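Local structure of restriction endonuclease S subunits (Thermoanaerobacter tengcongensis, 3OKG) at residues A[123-127]-A[128-132]; A[173-176]-A[177-180]; A[323-326]-A[327-330]; A[231-234]-A[235-239]. The protein is the specificity subunit of a type I methyltransferase built from M and S polypeptides, and probably binds the DNA sequence that the enzyme recognises. All coordinates share one frame; numbering follows the deposited sequence.

Contact 1. Residues A[123-127]-A[128-132]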
loop_
_atom_site.group_PDB
_atom_site.type_symbol
_atom_site.label_atom_id
_atom_site.label_comp_id
_atom_site.label_asym_id
_atom_site.label_seq_id
_atom_site.Cartn_x
_atom_site.Cartn_y
_atom_site.Cartn_z
ATOM N N ALA A 123 -15.828 8.366 -30.609
ATOM C CA ALA A 123 -17.259 8.348 -30.334
ATOM C C ALA A 123 -18.030 8.944 -31.476
ATOM O O ALA A 123 -17.678 10.013 -31.966
ATOM C CB ALA A 123 -17.579 9.134 -29.069
ATOM N N ASN A 124 -19.087 8.266 -31.890
ATOM C CA ASN A 124 -20.091 8.888 -32.740
ATOM C C ASN A 124 -20.969 9.690 -31.789
ATOM O O ASN A 124 -21.754 9.121 -31.020
ATOM C CB ASN A 124 -20.924 7.827 -33.471
ATOM C CG ASN A 124 -22.009 8.445 -34.366
ATOM O OD1 ASN A 124 -22.337 9.614 -34.228
ATOM N ND2 ASN A 124 -22.567 7.635 -35.270
ATOM N N ARG A 125 -20.830 11.011 -31.834
ATOM C CA ARG A 125 -21.467 11.891 -30.855
ATOM C C ARG A 125 -22.982 11.905 -30.916
ATOM O O ARG A 125 -23.639 12.450 -30.025
ATOM C CB ARG A 125 -20.946 13.320 -31.023
ATOM C CG ARG A 125 -19.426 13.389 -31.005
ATOM C CD ARG A 125 -18.928 13.179 -29.602
ATOM N NE ARG A 125 -19.690 13.987 -28.644
ATOM C CZ ARG A 125 -19.331 15.195 -28.210
ATOM N NH1 ARG A 125 -18.209 15.758 -28.642
ATOM N NH2 ARG A 125 -20.103 15.847 -27.352
ATOM N N GLU A 126 -23.539 11.316 -31.957
ATOM C CA GLU A 126 -24.985 11.136 -31.995
ATOM C C GLU A 126 -25.436 10.110 -30.953
ATOM O O GLU A 126 -26.609 10.063 -30.611
ATOM C CB GLU A 126 -25.454 10.729 -33.398
ATOM C CG GLU A 126 -25.459 11.897 -34.381
ATOM C CD GLU A 126 -26.732 12.751 -34.255
ATOM O OE1 GLU A 126 -27.731 12.453 -34.951
ATOM O OE2 GLU A 126 -26.733 13.719 -33.463
ATOM N N PHE A 127 -24.515 9.290 -30.454
ATOM C CA PHE A 127 -24.907 8.150 -29.589
ATOM C C PHE A 127 -24.119 8.075 -28.301
ATOM O O PHE A 127 -24.607 7.531 -27.321
ATOM C CB PHE A 127 -24.700 6.796 -30.286
ATOM C CG PHE A 127 -25.477 6.638 -31.572
ATOM C CD1 PHE A 127 -26.858 6.768 -31.587
ATOM C CD2 PHE A 127 -24.816 6.354 -32.764
ATOM C CE1 PHE A 127 -27.570 6.621 -32.773
ATOM C CE2 PHE A 127 -25.523 6.195 -33.978
ATOM C CZ PHE A 127 -26.899 6.338 -33.975
ATOM N N ALA A 128 -22.880 8.566 -28.313
ATOM C CA ALA A 128 -22.013 8.362 -27.153
ATOM C C ALA A 128 -21.143 9.565 -26.894
ATOM O O ALA A 128 -20.609 10.185 -27.834
ATOM C CB ALA A 128 -21.128 7.099 -27.363
ATOM N N GLU A 129 -20.958 9.867 -25.622
ATOM C CA GLU A 129 -20.018 10.901 -25.182
ATOM C C GLU A 129 -18.616 10.303 -25.022
ATOM O O GLU A 129 -18.478 9.238 -24.415
ATOM C CB GLU A 129 -20.451 11.414 -23.815
ATOM C CG GLU A 129 -21.793 12.110 -23.848
ATOM C CD GLU A 129 -21.690 13.517 -24.399
ATOM O OE1 GLU A 129 -20.596 14.101 -24.322
ATOM O OE2 GLU A 129 -22.702 14.027 -24.902
ATOM N N PRO A 130 -17.584 10.977 -25.561
ATOM C CA PRO A 130 -16.206 10.472 -25.412
ATOM C C PRO A 130 -15.842 10.145 -23.957
ATOM O O PRO A 130 -15.232 9.123 -23.702
ATOM C CB PRO A 130 -15.335 11.637 -25.940
ATOM C CG PRO A 130 -16.219 12.303 -27.011
ATOM C CD PRO A 130 -17.675 12.102 -26.522
ATOM N N GLU A 131 -16.205 11.009 -23.018
ATOM C CA GLU A 131 -15.811 10.790 -21.627
ATOM C C GLU A 131 -16.511 9.553 -21.063
ATOM O O GLU A 131 -15.959 8.862 -20.187
ATOM C CB GLU A 131 -16.163 12.014 -20.761
ATOM C CG GLU A 131 -15.282 13.252 -21.008
ATOM C CD GLU A 131 -15.569 14.000 -22.331
ATOM O OE1 GLU A 131 -14.741 14.881 -22.669
ATOM O OE2 GLU A 131 -16.594 13.736 -23.032
ATOM N N PHE A 132 -17.727 9.311 -21.553
ATOM C CA PHE A 132 -18.469 8.117 -21.131
ATOM C C PHE A 132 -17.772 6.876 -21.675
ATOM O O PHE A 132 -17.535 5.913 -20.940
ATOM C CB PHE A 132 -19.944 8.186 -21.564
ATOM C CG PHE A 132 -20.777 7.050 -21.018
ATOM C CD1 PHE A 132 -21.245 7.088 -19.716
ATOM C CD2 PHE A 132 -21.060 5.942 -21.803
ATOM C CE1 PHE A 132 -22.008 6.040 -19.202
ATOM C CE2 PHE A 132 -21.822 4.882 -21.304
ATOM C CZ PHE A 132 -22.296 4.935 -20.003
HETATM O O HOH W 1 -22.983 16.224 -25.965
#
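Ala128 and Asn124 close a tight loop through their backbones: Ala128 N donates to Asn124 O at 3.0 Å, and Phe127 N reaches the same oxygen at 2.8 Å from the opposite face of its carbonyl plane. Inside the loop Asn124 OD1 accepts from Glu126 N at 3.1 Å, an Asx turn with the donor above the amide plane. The turn leads from strand 118-121 into helix 130-137, with Glu129 at the N-cap position. Two carbons crowd the carbonyl of Ala128: Arg125 CA sends a nearly straight C-H contact to Ala128 O (3.6 Å), and Ala123 CB lies 3.4 Å from that oxygen. Ala123 CB also packs on Pro130 CD. Arg125 has CG anti to its carbonyl carbon (chi1 -52°) and two further bends, which fold the chain back across the proline; Pro130 CD sits over one face of the guanidinium, 3.5 Å from Arg125 NE. At the end of the chain Arg125 NH2 makes a salt bridge to Glu129 OE1 at 3.5 Å by charge alone: OE1 lies well out of the guanidinium plane, and no N-H points at it. The other carboxylate oxygen, Glu129 OE2, has its stronger partner in Arg178 NH1 of helix 174-216, while Gln177 bonds to Glu129 N and Phe127 O. At the guanidinium edge a water lies in its plane, accepting from Arg125 NH2 at 3.2 Å and donating to Glu129 OE2.

Contact 2. Residues A[173-176]-A[177-180]. With SO4 (sulfate ion), chain E.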
loop_
_atom_site.group_PDB
_atom_site.type_symbol
_atom_site.label_atom_id
_atom_site.label_comp_id
_atom_site.label_asym_id
_atom_site.label_seq_id
_atom_site.Cartn_x
_atom_site.Cartn_y
_atom_site.Cartn_z
ATOM N N PRO A 173 -28.941 7.196 -22.444
ATOM C CA PRO A 173 -29.040 8.424 -23.252
ATOM C C PRO A 173 -27.849 9.318 -23.001
ATOM O O PRO A 173 -27.248 9.288 -21.904
ATOM C CB PRO A 173 -30.303 9.119 -22.708
ATOM C CG PRO A 173 -31.113 8.025 -22.105
ATOM C CD PRO A 173 -30.109 7.001 -21.568
ATOM N N LEU A 174 -27.538 10.168 -23.980
ATOM C CA LEU A 174 -26.427 11.109 -23.855
ATOM C C LEU A 174 -26.458 11.931 -22.572
ATOM O O LEU A 174 -25.443 12.097 -21.900
ATOM C CB LEU A 174 -26.419 12.042 -25.072
ATOM C CG LEU A 174 -26.084 11.365 -26.414
ATOM C CD1 LEU A 174 -26.395 12.349 -27.566
ATOM C CD2 LEU A 174 -24.587 10.985 -26.456
ATOM N N GLU A 175 -27.624 12.468 -22.224
ATOM C CA GLU A 175 -27.694 13.334 -21.051
ATOM C C GLU A 175 -27.292 12.570 -19.773
ATOM O O GLU A 175 -26.581 13.106 -18.904
ATOM C CB GLU A 175 -29.120 13.894 -20.892
ATOM C CG GLU A 175 -29.222 14.980 -19.822
ATOM C CD GLU A 175 -30.605 15.644 -19.783
ATOM O OE1 GLU A 175 -31.569 15.040 -20.297
ATOM O OE2 GLU A 175 -30.720 16.757 -19.229
ATOM N N GLU A 176 -27.770 11.334 -19.654
ATOM C CA GLU A 176 -27.411 10.500 -18.499
ATOM C C GLU A 176 -25.929 10.100 -18.555
ATOM O O GLU A 176 -25.286 10.008 -17.526
ATOM C CB GLU A 176 -28.315 9.261 -18.426
ATOM C CG GLU A 176 -28.053 8.330 -17.204
ATOM C CD GLU A 176 -28.384 8.987 -15.860
ATOM O OE1 GLU A 176 -29.068 10.031 -15.841
ATOM O OE2 GLU A 176 -27.950 8.476 -14.812
ATOM N N GLN A 177 -25.383 9.872 -19.749
ATOM C CA GLN A 177 -23.941 9.614 -19.851
ATOM C C GLN A 177 -23.149 10.748 -19.238
ATOM O O GLN A 177 -22.172 10.514 -18.513
ATOM C CB GLN A 177 -23.484 9.381 -21.310
ATOM C CG GLN A 177 -24.124 8.158 -22.014
ATOM C CD GLN A 177 -23.677 8.048 -23.456
ATOM O OE1 GLN A 177 -22.553 8.425 -23.797
ATOM N NE2 GLN A 177 -24.561 7.581 -24.318
ATOM N N ARG A 178 -23.522 11.985 -19.554
ATOM C CA ARG A 178 -22.773 13.123 -19.010
ATOM C C ARG A 178 -22.918 13.191 -17.488
ATOM O O ARG A 178 -21.974 13.534 -16.761
ATOM C CB ARG A 178 -23.230 14.435 -19.671
ATOM C CG ARG A 178 -22.913 14.458 -21.181
ATOM C CD ARG A 178 -23.116 15.841 -21.775
ATOM N NE ARG A 178 -24.506 16.243 -21.686
ATOM C CZ ARG A 178 -25.434 15.945 -22.580
ATOM N NH1 ARG A 178 -25.125 15.218 -23.651
ATOM N NH2 ARG A 178 -26.676 16.381 -22.398
ATOM N N ARG A 179 -24.097 12.853 -16.997
ATOM C CA ARG A 179 -24.314 12.879 -15.554
ATOM C C ARG A 179 -23.450 11.825 -14.860
ATOM O O ARG A 179 -22.798 12.086 -13.845
ATOM C CB ARG A 179 -25.778 12.583 -15.254
ATOM C CG ARG A 179 -26.089 12.698 -13.784
ATOM C CD ARG A 179 -27.474 12.161 -13.459
ATOM N NE ARG A 179 -27.571 11.881 -12.033
ATOM C CZ ARG A 179 -27.468 10.670 -11.507
ATOM N NH1 ARG A 179 -27.298 9.615 -12.297
ATOM N NH2 ARG A 179 -27.553 10.513 -10.197
ATOM N N ILE A 180 -23.457 10.619 -15.415
ATOM C CA ILE A 180 -22.610 9.554 -14.873
ATOM C C ILE A 180 -21.124 9.912 -14.895
ATOM O O ILE A 180 -20.410 9.622 -13.957
ATOM C CB ILE A 180 -22.848 8.232 -15.637
ATOM C CG1 ILE A 180 -24.265 7.724 -15.342
ATOM C CG2 ILE A 180 -21.750 7.166 -15.245
ATOM C CD1 ILE A 180 -24.742 6.588 -16.215
HETATM S S SO4 E . -27.056 19.141 -20.128
HETATM O O1 SO4 E . -27.226 20.073 -21.246
HETATM O O2 SO4 E . -27.784 19.651 -18.970
HETATM O O3 SO4 E . -27.610 17.841 -20.509
HETATM O O4 SO4 E . -25.643 19.002 -19.756
#
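The guanidinium of Arg178 rests one face on the first helical turn, where Leu174 O and Glu175 CA sit toward its rim, Glu175 CA 3.4 Å above the plane. At its edge, in plane, a sulfate ion, probably from the crystallisation liquor, takes a straight bond: Arg178 NH2 to SO4 O3, 2.6 Å and 165°. Arg178 arrives there by a bend at chi3 (-64°), which turns the head back over the preceding residues; its NH1 is engaged by Glu129. Glu175 borders the anion with its carboxylate and with CG, Glu175 CG lying 3.4 Å from SO4 O3. On the neighbouring side of the helix, the Arg179 guanidinium is met at its edge by Glu176, OE2 accepting from Arg179 NH1 at 2.8 Å in a salt bridge whose hydrogen bond is weak, with an angle of only 129°. The two side chains run side by side in the same direction, and the Glu176 carboxylate also lies across Ile180, with OE2 3.8 Å from Ile180 CG1. Arg179 NH1 has a second acid in the C-terminal carboxylate of Leu412. Replacing Glu176 by alanine would probably leave Arg179 without its neighbouring carboxylate and uncover one side of Ile180. Beneath the side chains the backbone bonds are regular, from Gln177 N to Pro173 O (2.9 Å) through Ile180 N to Glu176 O (2.9 Å). With Pro173 at the N-cap, these are the opening turns of helix 174-216, the long helix whose stretch 174-204 is predicted to form a coiled coil.

Contact 3. Residues A[323-326]-A[327-330]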
loop_
_atom_site.group_PDB
_atom_site.type_symbol
_atom_site.label_atom_id
_atom_site.label_comp_id
_atom_site.label_asym_id
_atom_site.label_seq_id
_atom_site.Cartn_x
_atom_site.Cartn_y
_atom_site.Cartn_z
ATOM N N GLU A 323 5.490 -1.358 36.035
ATOM C CA GLU A 323 4.610 -1.952 35.034
ATOM C C GLU A 323 5.407 -2.381 33.814
ATOM O O GLU A 323 6.262 -1.637 33.322
ATOM C CB GLU A 323 3.543 -0.942 34.598
ATOM C CG GLU A 323 2.414 -0.758 35.592
ATOM C CD GLU A 323 1.518 -1.989 35.683
ATOM O OE1 GLU A 323 1.519 -2.799 34.734
ATOM O OE2 GLU A 323 0.811 -2.147 36.699
ATOM N N ARG A 324 5.122 -3.581 33.325
ATOM C CA ARG A 324 5.791 -4.110 32.151
ATOM C C ARG A 324 5.743 -3.114 31.005
ATOM O O ARG A 324 6.742 -2.826 30.332
ATOM C CB ARG A 324 5.054 -5.383 31.702
ATOM C CG ARG A 324 5.491 -5.867 30.354
ATOM C CD ARG A 324 5.276 -7.358 30.232
ATOM N NE ARG A 324 3.975 -7.722 29.693
ATOM C CZ ARG A 324 2.899 -7.935 30.434
ATOM N NH1 ARG A 324 2.969 -7.798 31.754
ATOM N NH2 ARG A 324 1.754 -8.286 29.848
ATOM N N PHE A 325 4.550 -2.601 30.761
ATOM C CA PHE A 325 4.371 -1.721 29.611
ATOM C C PHE A 325 4.947 -0.319 29.776
ATOM O O PHE A 325 5.266 0.339 28.778
ATOM C CB PHE A 325 2.912 -1.727 29.176
ATOM C CG PHE A 325 2.507 -3.050 28.566
ATOM C CD1 PHE A 325 3.183 -3.531 27.456
ATOM C CD2 PHE A 325 1.495 -3.815 29.118
ATOM C CE1 PHE A 325 2.836 -4.764 26.879
ATOM C CE2 PHE A 325 1.144 -5.039 28.557
ATOM C CZ PHE A 325 1.827 -5.513 27.439
ATOM N N TRP A 326 5.127 0.117 31.024
ATOM C CA TRP A 326 5.862 1.388 31.276
ATOM C C TRP A 326 7.310 1.212 30.835
ATOM O O TRP A 326 7.875 2.044 30.104
ATOM C CB TRP A 326 5.794 1.756 32.768
ATOM C CG TRP A 326 6.464 3.065 33.144
ATOM C CD1 TRP A 326 7.644 3.221 33.851
ATOM C CD2 TRP A 326 5.991 4.392 32.862
ATOM N NE1 TRP A 326 7.923 4.565 34.025
ATOM C CE2 TRP A 326 6.917 5.305 33.441
ATOM C CE3 TRP A 326 4.854 4.902 32.211
ATOM C CZ2 TRP A 326 6.766 6.686 33.343
ATOM C CZ3 TRP A 326 4.702 6.287 32.121
ATOM C CH2 TRP A 326 5.650 7.161 32.688
ATOM N N LEU A 327 7.902 0.104 31.280
ATOM C CA LEU A 327 9.258 -0.267 30.888
ATOM C C LEU A 327 9.404 -0.358 29.367
ATOM O O LEU A 327 10.340 0.184 28.783
ATOM C CB LEU A 327 9.624 -1.626 31.502
ATOM C CG LEU A 327 11.008 -2.165 31.134
ATOM C CD1 LEU A 327 12.083 -1.129 31.456
ATOM C CD2 LEU A 327 11.286 -3.476 31.863
ATOM N N LEU A 328 8.467 -1.053 28.727
ATOM C CA LEU A 328 8.514 -1.239 27.283
ATOM C C LEU A 328 8.485 0.084 26.516
ATOM O O LEU A 328 9.273 0.290 25.587
ATOM C CB LEU A 328 7.343 -2.120 26.827
ATOM C CG LEU A 328 7.520 -2.744 25.445
ATOM C CD1 LEU A 328 8.798 -3.547 25.425
ATOM C CD2 LEU A 328 6.322 -3.649 25.081
ATOM N N TYR A 329 7.556 0.965 26.862
ATOM C CA TYR A 329 7.518 2.274 26.210
ATOM C C TYR A 329 8.821 3.039 26.397
ATOM O O TYR A 329 9.299 3.714 25.486
ATOM C CB TYR A 329 6.378 3.118 26.746
ATOM C CG TYR A 329 5.090 2.903 25.993
ATOM C CD1 TYR A 329 3.975 2.375 26.632
ATOM C CD2 TYR A 329 4.999 3.210 24.635
ATOM C CE1 TYR A 329 2.782 2.167 25.946
ATOM C CE2 TYR A 329 3.813 2.997 23.932
ATOM C CZ TYR A 329 2.722 2.471 24.595
ATOM O OH TYR A 329 1.551 2.262 23.914
ATOM N N TYR A 330 9.389 2.943 27.596
ATOM C CA TYR A 330 10.621 3.692 27.895
ATOM C C TYR A 330 11.770 3.177 27.043
ATOM O O TYR A 330 12.480 3.957 26.419
ATOM C CB TYR A 330 10.973 3.549 29.371
ATOM C CG TYR A 330 12.082 4.481 29.829
ATOM C CD1 TYR A 330 11.963 5.848 29.683
ATOM C CD2 TYR A 330 13.237 3.976 30.429
ATOM C CE1 TYR A 330 12.974 6.708 30.111
ATOM C CE2 TYR A 330 14.246 4.820 30.857
ATOM C CZ TYR A 330 14.111 6.171 30.706
ATOM O OH TYR A 330 15.098 7.027 31.128
#
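Leu327 to Tyr330 each donate a backbone bond to the residue four places back. Leu327 N to Glu323 O is the straightest, 3.1 Å with 175° at the hydrogen; Leu328 N meets Arg324 O at 2.9 Å, and Tyr329 N meets Phe325 O at 3.1 Å. The apolar contact joins Phe325 and Leu328, which lie side by side and point the same way. Leu328 CD2 comes to the edge of the phenyl ring, near its plane, 3.9 Å from Phe325 CD1. The ring is placed there by CG standing anti to the carbonyl carbon (chi1 -70°), whereas Leu328 CG is anti to the backbone N (chi1 -162°). These turns open helix 324-333 of the second DNA specificity domain, with Glu323 at the N-cap position. Carbon-oxygen contacts follow the helix surface: Leu327 CB packs 3.3 Å from Arg324 O, and Tyr329 CD1 is 3.2 Å from Phe325 O, which lies oblique to the tyrosine ring. The polar ends of the large aromatics are engaged elsewhere, Trp326 NE1 by Pro361 O, Tyr330 OH by Phe359 O and Tyr329 OH by Asp376. Trp326 and Tyr330 both meet the ring of Phe217 edge-to-face. At the start of the helix Glu323 makes a salt bridge from OE2 to Arg369 NH1, and its backbone N donates to Gln368 OE1.

Contact 4. Residues A[231-234]-A[235-239]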
loop_
_atom_site.group_PDB
_atom_site.type_symbol
_atom_site.label_atom_id
_atom_site.label_comp_id
_atom_site.label_asym_id
_atom_site.label_seq_id
_atom_site.Cartn_x
_atom_site.Cartn_y
_atom_site.Cartn_z
ATOM N N VAL A 231 14.585 6.320 39.524
ATOM C CA VAL A 231 15.247 5.096 40.006
ATOM C C VAL A 231 16.157 4.513 38.943
ATOM O O VAL A 231 16.007 4.798 37.754
ATOM C CB VAL A 231 14.236 4.023 40.446
ATOM C CG1 VAL A 231 13.307 4.567 41.530
ATOM C CG2 VAL A 231 13.414 3.534 39.243
ATOM N N ARG A 232 17.089 3.665 39.367
ATOM C CA ARG A 232 17.924 2.917 38.435
ATOM C C ARG A 232 17.214 1.612 38.090
ATOM O O ARG A 232 16.712 0.925 38.978
ATOM C CB ARG A 232 19.294 2.630 39.049
ATOM C CG ARG A 232 20.115 3.874 39.344
ATOM C CD ARG A 232 21.303 3.553 40.239
ATOM N NE ARG A 232 20.901 2.829 41.441
ATOM C CZ ARG A 232 20.508 3.415 42.569
ATOM N NH1 ARG A 232 20.161 2.677 43.615
ATOM N NH2 ARG A 232 20.463 4.737 42.651
ATOM N N LEU A 233 17.160 1.273 36.805
ATOM C CA LEU A 233 16.390 0.104 36.378
ATOM C C LEU A 233 16.706 -1.091 37.285
ATOM O O LEU A 233 15.808 -1.865 37.647
ATOM C CB LEU A 233 16.730 -0.253 34.924
ATOM C CG LEU A 233 15.860 -1.324 34.272
ATOM C CD1 LEU A 233 14.372 -0.964 34.392
ATOM C CD2 LEU A 233 16.272 -1.514 32.815
ATOM N N GLY A 234 17.981 -1.251 37.633
ATOM C CA GLY A 234 18.396 -2.311 38.558
ATOM C C GLY A 234 17.564 -2.384 39.834
ATOM O O GLY A 234 17.355 -3.459 40.389
ATOM N N GLU A 235 17.058 -1.246 40.308
ATOM C CA GLU A 235 16.293 -1.231 41.564
ATOM C C GLU A 235 14.905 -1.819 41.462
ATOM O O GLU A 235 14.349 -2.289 42.459
ATOM C CB GLU A 235 16.094 0.211 42.054
ATOM C CG GLU A 235 17.347 1.003 42.313
ATOM C CD GLU A 235 17.014 2.351 42.904
ATOM O OE1 GLU A 235 16.503 2.382 44.050
ATOM O OE2 GLU A 235 17.250 3.368 42.214
ATOM N N VAL A 236 14.301 -1.721 40.276
ATOM C CA VAL A 236 12.907 -2.103 40.122
ATOM C C VAL A 236 12.727 -3.211 39.048
ATOM O O VAL A 236 11.614 -3.479 38.589
ATOM C CB VAL A 236 12.076 -0.839 39.784
ATOM C CG1 VAL A 236 12.157 0.159 40.970
ATOM C CG2 VAL A 236 12.642 -0.169 38.538
ATOM N N CYS A 237 13.826 -3.862 38.684
ATOM C CA CYS A 237 13.821 -4.827 37.589
ATOM C C CYS A 237 14.929 -5.866 37.778
ATOM O O CYS A 237 16.082 -5.514 38.061
ATOM C CB CYS A 237 14.001 -4.083 36.257
ATOM S SG CYS A 237 13.495 -5.015 34.793
ATOM N N ASP A 238 14.578 -7.147 37.650
ATOM C CA ASP A 238 15.592 -8.203 37.624
ATOM C C ASP A 238 16.162 -8.257 36.218
ATOM O O ASP A 238 15.406 -8.267 35.239
ATOM C CB ASP A 238 14.986 -9.562 37.967
ATOM C CG ASP A 238 14.413 -9.610 39.366
ATOM O OD1 ASP A 238 14.943 -8.909 40.243
ATOM O OD2 ASP A 238 13.432 -10.345 39.585
ATOM N N ILE A 239 17.487 -8.273 36.114
ATOM C CA ILE A 239 18.145 -8.307 34.816
ATOM C C ILE A 239 18.954 -9.595 34.681
ATOM O O ILE A 239 19.764 -9.925 35.544
ATOM C CB ILE A 239 19.058 -7.100 34.626
ATOM C CG1 ILE A 239 18.247 -5.800 34.777
ATOM C CG2 ILE A 239 19.715 -7.138 33.276
ATOM C CD1 ILE A 239 19.051 -4.562 34.495
#
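Glu235 and Arg232 lie with carboxylate and guanidinium planes stacked, only 5° apart: Glu235 OE2 sits 3.2 Å above the centre of the Arg232 guanidinium, a salt bridge by charge alone, with no N-H directed at it. The same oxygen accepts from Arg232 N at 2.9 Å, almost straight at 173°, on the anti side of the carboxylate. Glu235 CG, anti to the carbonyl carbon (chi1 -59°), and an extended chain beyond it carry the carboxylate back along the turn, where Glu235 OE2 also lies 3.6 Å from Val231 CB. The backbone returns the grip, Glu235 N donating to Arg232 O at a short 2.6 Å. An alanine in place of Glu235 would probably leave Arg232 N without this acceptor and its guanidinium free to swing. The residues form a single weakly bonded helical turn, 233-236, joining strand 229-232, paired with strand 359-362, to strand 237-241, which lines up against strand 313-318. Leu233 is the second centre. Leu233 O accepts from Val236 N at 3.0 Å, and the side chain, with CG anti to the backbone N, reaches along the next strand: Leu233 CD1 packs 3.7 Å from Cys237 CB, and Leu233 CD2 touches Ile239 CD1 more loosely at 4.5 Å. Gly234, between the two, bonds through its backbone to Gln356. Val231 CG2 meets Val236 CG2 at 3.8 Å, the two side chains crossing at about a right angle.

Overall arrangement
The four contacts form two pairs at opposite ends of the elongated chain. Contacts 1 and 2, with centres about 10 Å apart, join the loop before helix 130-137 to the start of helix 174-216: Gln177 OE1 lies 2.8 Å from Glu129 N, probably a hydrogen bond, and Arg178 NH1 makes a 3.0 Å salt bridge to Glu129 OE2. Contacts 3 and 4, about 12 Å apart between centres, meet in the second domain by packing, Leu327 CD1 on Leu233 CD1 at 3.7 Å. Centres of contacts 1 and 3 are about 65 Å apart. The ends nevertheless echo each other: N-cap residues Glu129 and Glu323 are both held by a glutamine and an arginine of a long helix.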